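Local coordinates for LanC-like protein GCR2 (Arabidopsis thaliana, PDB 3T33) that belongs to the zinc-binding LanC-like family, is linked to abscisic acid binding and may play a role in abscisic acid signalling, at residues I160-D165 and Y172-Y177; V124-G129 and V133-A138. One frame throughout, in Å; residues are numbered along the deposited sequence.

Interaction 1: residues I160-D165 and Y172-Y177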
# COMPACT_ATOMS: atom_id res chain seq x y z
N ILE A 160 6.57 18.64 -14.02
CA ILE A 160 7.53 18.08 -13.06
C ILE A 160 8.83 17.67 -13.74
O ILE A 160 8.82 17.03 -14.79
CB ILE A 160 6.90 16.89 -12.23
CG1 ILE A 160 5.83 17.43 -11.25
CG2 ILE A 160 7.93 16.14 -11.43
CD1 ILE A 160 4.79 16.37 -10.80
N ARG A 161 9.96 18.01 -13.12
CA ARG A 161 11.26 17.60 -13.63
C ARG A 161 12.06 16.90 -12.54
O ARG A 161 11.92 17.21 -11.36
CB ARG A 161 12.05 18.82 -14.12
CG ARG A 161 11.34 19.65 -15.22
CD ARG A 161 11.44 18.93 -16.56
NE ARG A 161 10.66 19.72 -17.52
CZ ARG A 161 9.36 19.55 -17.76
NH1 ARG A 161 8.66 18.58 -17.10
NH2 ARG A 161 8.75 20.38 -18.62
N LEU A 162 12.90 15.95 -12.93
CA LEU A 162 13.66 15.18 -11.96
C LEU A 162 15.09 15.66 -11.86
O LEU A 162 15.83 15.45 -12.81
CB LEU A 162 13.69 13.71 -12.35
CG LEU A 162 12.33 13.15 -12.78
CD1 LEU A 162 12.52 11.77 -13.37
CD2 LEU A 162 11.38 13.10 -11.57
N PRO A 163 15.50 16.24 -10.70
CA PRO A 163 16.96 16.56 -10.56
C PRO A 163 17.83 15.33 -10.76
O PRO A 163 17.43 14.24 -10.38
CB PRO A 163 17.09 17.02 -9.10
CG PRO A 163 15.73 17.19 -8.54
CD PRO A 163 14.75 16.44 -9.44
N SER A 164 19.04 15.47 -11.32
CA SER A 164 19.96 14.31 -11.49
C SER A 164 20.37 13.73 -10.13
O SER A 164 20.88 12.60 -10.01
CB SER A 164 21.21 14.72 -12.27
OG SER A 164 22.02 15.61 -11.49
N ASP A 165 20.14 14.55 -9.14
CA ASP A 165 20.36 14.32 -7.73
C ASP A 165 19.41 13.25 -7.04
O ASP A 165 19.74 12.69 -5.98
CB ASP A 165 20.03 15.70 -7.11
CG ASP A 165 20.75 15.95 -5.85
OD1 ASP A 165 21.44 15.03 -5.40
OD2 ASP A 165 20.64 17.08 -5.32
N TYR A 172 10.84 8.83 -2.18
CA TYR A 172 11.51 10.13 -2.59
C TYR A 172 12.13 10.13 -3.99
O TYR A 172 12.33 11.18 -4.58
CB TYR A 172 12.48 10.65 -1.51
CG TYR A 172 11.79 10.91 -0.16
CD1 TYR A 172 10.81 11.92 -0.02
CD2 TYR A 172 12.09 10.14 0.95
CE1 TYR A 172 10.18 12.14 1.20
CE2 TYR A 172 11.45 10.36 2.18
CZ TYR A 172 10.51 11.35 2.28
OH TYR A 172 9.89 11.54 3.49
N GLY A 173 12.29 8.95 -4.56
CA GLY A 173 12.98 8.76 -5.79
C GLY A 173 12.17 8.50 -7.01
O GLY A 173 10.95 8.70 -7.07
N ARG A 174 12.89 8.09 -8.02
CA ARG A 174 12.38 7.87 -9.32
C ARG A 174 11.31 6.77 -9.39
O ARG A 174 10.39 6.90 -10.15
CB ARG A 174 13.57 7.54 -10.29
CG ARG A 174 14.24 8.78 -10.95
CD ARG A 174 15.51 8.41 -11.81
NE ARG A 174 16.71 8.62 -11.03
CZ ARG A 174 17.42 9.74 -11.03
NH1 ARG A 174 17.07 10.74 -11.81
NH2 ARG A 174 18.45 9.86 -10.22
N ALA A 175 11.45 5.66 -8.67
CA ALA A 175 10.40 4.63 -8.71
C ALA A 175 9.06 5.31 -8.31
O ALA A 175 8.04 5.11 -8.98
CB ALA A 175 10.74 3.44 -7.78
N GLY A 176 9.12 6.17 -7.30
CA GLY A 176 8.01 6.99 -6.83
C GLY A 176 7.34 7.93 -7.82
O GLY A 176 6.10 8.04 -7.85
N TYR A 177 8.14 8.63 -8.62
CA TYR A 177 7.56 9.50 -9.62
C TYR A 177 6.96 8.59 -10.71
O TYR A 177 5.90 8.85 -11.28
CB TYR A 177 8.67 10.39 -10.17
CG TYR A 177 8.30 10.98 -11.50
CD1 TYR A 177 7.48 12.11 -11.57
CD2 TYR A 177 8.74 10.42 -12.66
CE1 TYR A 177 7.10 12.66 -12.79
CE2 TYR A 177 8.35 11.00 -13.95
CZ TYR A 177 7.54 12.10 -13.98
OH TYR A 177 7.10 12.65 -15.18
O HOH W 1 6.67 15.18 -15.49
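L162 lays one methyl over a face of the Y177 ring: CD2 sits 4.0 Å from the ring centroid, only 20° off the normal, a CH-pi contact displaced toward the CG end of the ring. The two side chains cross at about a right angle, and Y177 can receive the leucine because its CG stands anti to the backbone N (chi1 161°), which carries the ring out from the helix to the loop. I160 comes in obliquely instead, with CG2 3.8 Å from Y177 CE1. At the far end of the same ring, a water bridges the segments, donating to I160 O and accepting from Y177 OH at 2.6 Å. R174 flanks the apolar patch; its chain bends at chi3, and S164 O lies at the guanidinium edge, near its plane, 3.7 Å from NH2 and too far for a hydrogen bond. V201 of helix 195-212 touches both L162 and R174. G173 occupies the N-cap position, its O accepting from Y177 N. The contact exemplifies an interhelical loop folded back on the first turn of the next helix, here joining helices 147-158 and 174-188 in the all-helical LanC-like fold.

Interaction 2: residues V124-G129 and V133-A138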
# COMPACT_ATOMS: atom_id res chain seq x y z
N VAL A 124 8.77 14.87 -5.42
CA VAL A 124 8.38 14.49 -6.75
C VAL A 124 7.53 13.14 -6.84
O VAL A 124 7.08 12.72 -7.90
CB VAL A 124 9.72 14.46 -7.51
CG1 VAL A 124 10.08 13.11 -8.05
CG2 VAL A 124 9.86 15.66 -8.43
N THR A 125 7.28 12.48 -5.72
CA THR A 125 6.62 11.14 -5.79
C THR A 125 5.09 11.14 -5.50
O THR A 125 4.50 12.13 -5.02
CB THR A 125 7.28 10.11 -4.84
OG1 THR A 125 7.01 10.49 -3.49
CG2 THR A 125 8.85 10.06 -5.04
N PHE A 126 4.46 9.99 -5.79
CA PHE A 126 3.04 9.82 -5.45
C PHE A 126 2.76 9.97 -3.96
O PHE A 126 1.83 10.71 -3.57
CB PHE A 126 2.51 8.46 -5.95
CG PHE A 126 1.02 8.32 -5.86
CD1 PHE A 126 0.22 8.82 -6.84
CD2 PHE A 126 0.44 7.62 -4.82
CE1 PHE A 126 -1.17 8.68 -6.77
CE2 PHE A 126 -0.93 7.45 -4.77
CZ PHE A 126 -1.73 8.00 -5.74
N ILE A 127 3.54 9.29 -3.13
CA ILE A 127 3.19 9.15 -1.72
C ILE A 127 3.72 10.34 -0.90
O ILE A 127 3.14 10.73 0.13
CB ILE A 127 3.78 7.85 -1.14
CG1 ILE A 127 3.15 6.58 -1.77
CG2 ILE A 127 3.71 7.81 0.37
CD1 ILE A 127 4.07 5.27 -1.54
N CYS A 128 4.82 10.95 -1.36
CA CYS A 128 5.42 12.01 -0.57
C CYS A 128 5.49 13.38 -1.22
O CYS A 128 5.84 14.34 -0.55
CB CYS A 128 6.78 11.58 -0.02
SG CYS A 128 6.60 10.43 1.32
N GLY A 129 5.14 13.49 -2.50
CA GLY A 129 5.33 14.72 -3.25
C GLY A 129 4.18 15.13 -4.13
O GLY A 129 3.03 14.68 -3.99
N VAL A 133 -0.28 14.71 -5.76
CA VAL A 133 -1.31 15.79 -5.83
C VAL A 133 -1.88 15.94 -7.23
O VAL A 133 -3.10 15.99 -7.45
CB VAL A 133 -0.71 17.14 -5.41
CG1 VAL A 133 -1.74 18.29 -5.58
CG2 VAL A 133 -0.17 17.05 -3.99
N CYS A 134 -0.99 16.02 -8.21
CA CYS A 134 -1.43 16.17 -9.57
C CYS A 134 -2.12 14.96 -10.11
O CYS A 134 -3.01 15.09 -10.95
CB CYS A 134 -0.22 16.51 -10.45
SG CYS A 134 0.51 18.19 -10.07
N ALA A 135 -1.67 13.76 -9.75
CA ALA A 135 -2.25 12.60 -10.41
C ALA A 135 -3.64 12.35 -9.85
O ALA A 135 -4.55 12.05 -10.60
CB ALA A 135 -1.36 11.36 -10.25
N LEU A 136 -3.84 12.55 -8.54
CA LEU A 136 -5.17 12.40 -7.98
C LEU A 136 -6.07 13.50 -8.51
O LEU A 136 -7.20 13.30 -8.89
CB LEU A 136 -5.14 12.52 -6.46
CG LEU A 136 -6.12 11.74 -5.58
CD1 LEU A 136 -6.36 12.31 -4.16
CD2 LEU A 136 -7.39 11.22 -6.23
N GLY A 137 -5.55 14.70 -8.57
CA GLY A 137 -6.34 15.82 -9.09
C GLY A 137 -6.90 15.45 -10.44
O GLY A 137 -8.10 15.60 -10.66
N ALA A 138 -6.01 14.98 -11.34
CA ALA A 138 -6.39 14.70 -12.71
C ALA A 138 -7.38 13.53 -12.82
O ALA A 138 -8.26 13.53 -13.64
CB ALA A 138 -5.12 14.39 -13.58
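F126 turns the rim of its ring, not a face, to the helix that follows: CE1 is 4.4 Å from A135 CB, and that methyl lies near the ring plane. The phenylalanine reaches it because CG is anti to the backbone N (chi1 -170°), carrying the ring away from its own turn, while the CB of A135 points back toward the loop. The pair is apolar and rather loose, and larger groups complete the setting: the rings of W179 and F183 on helix 174-188 meet F126 with their planes inclined at about 50°, and F183 also touches A135. At the other end of the contact a backbone group replaces the ring. G129 O faces the start of the helix, 4.0 Å from V133 CG2, the branch anti to the carbonyl carbon of V133 itself; V133 N is no nearer than 3.8 Å, too long for a hydrogen bond. Within the loop, hydrogen bonds brace the turn. G129 N donates to T125 O at 2.9 Å, and the hydroxyl oxygen of T125 is hydrogen-bonded to L171 O. T125 OG1 also accepts from C128 N, three residues on, at 3.1 Å with an N-H...O angle of 148°; this last bond makes an ST motif, placed in the buried loop that leads from helix 101-118 into helix 130-144.

Overall arrangement
Two interhelical loops, one before helix 130-144 and one between helices 147-158 and 174-188, differ in burial and in chemistry. Interaction 2 is wholly buried and small, setting the edge of one aromatic ring against a methyl and a carbonyl oxygen beside a valine; no hydrogen bond crosses between its segments, though internal ones brace the turn. Interaction 1, partly exposed and about twice as large in buried surface, mixes apolar cover with a bridging water and an arginine. Each folds a loop against the helix it leads into. Their centres lie 12 Å apart and they touch directly: I160 CG2 packs on V124 CG2, and F126 N probably hydrogen-bonds G176 O. Both lie away from the zinc site.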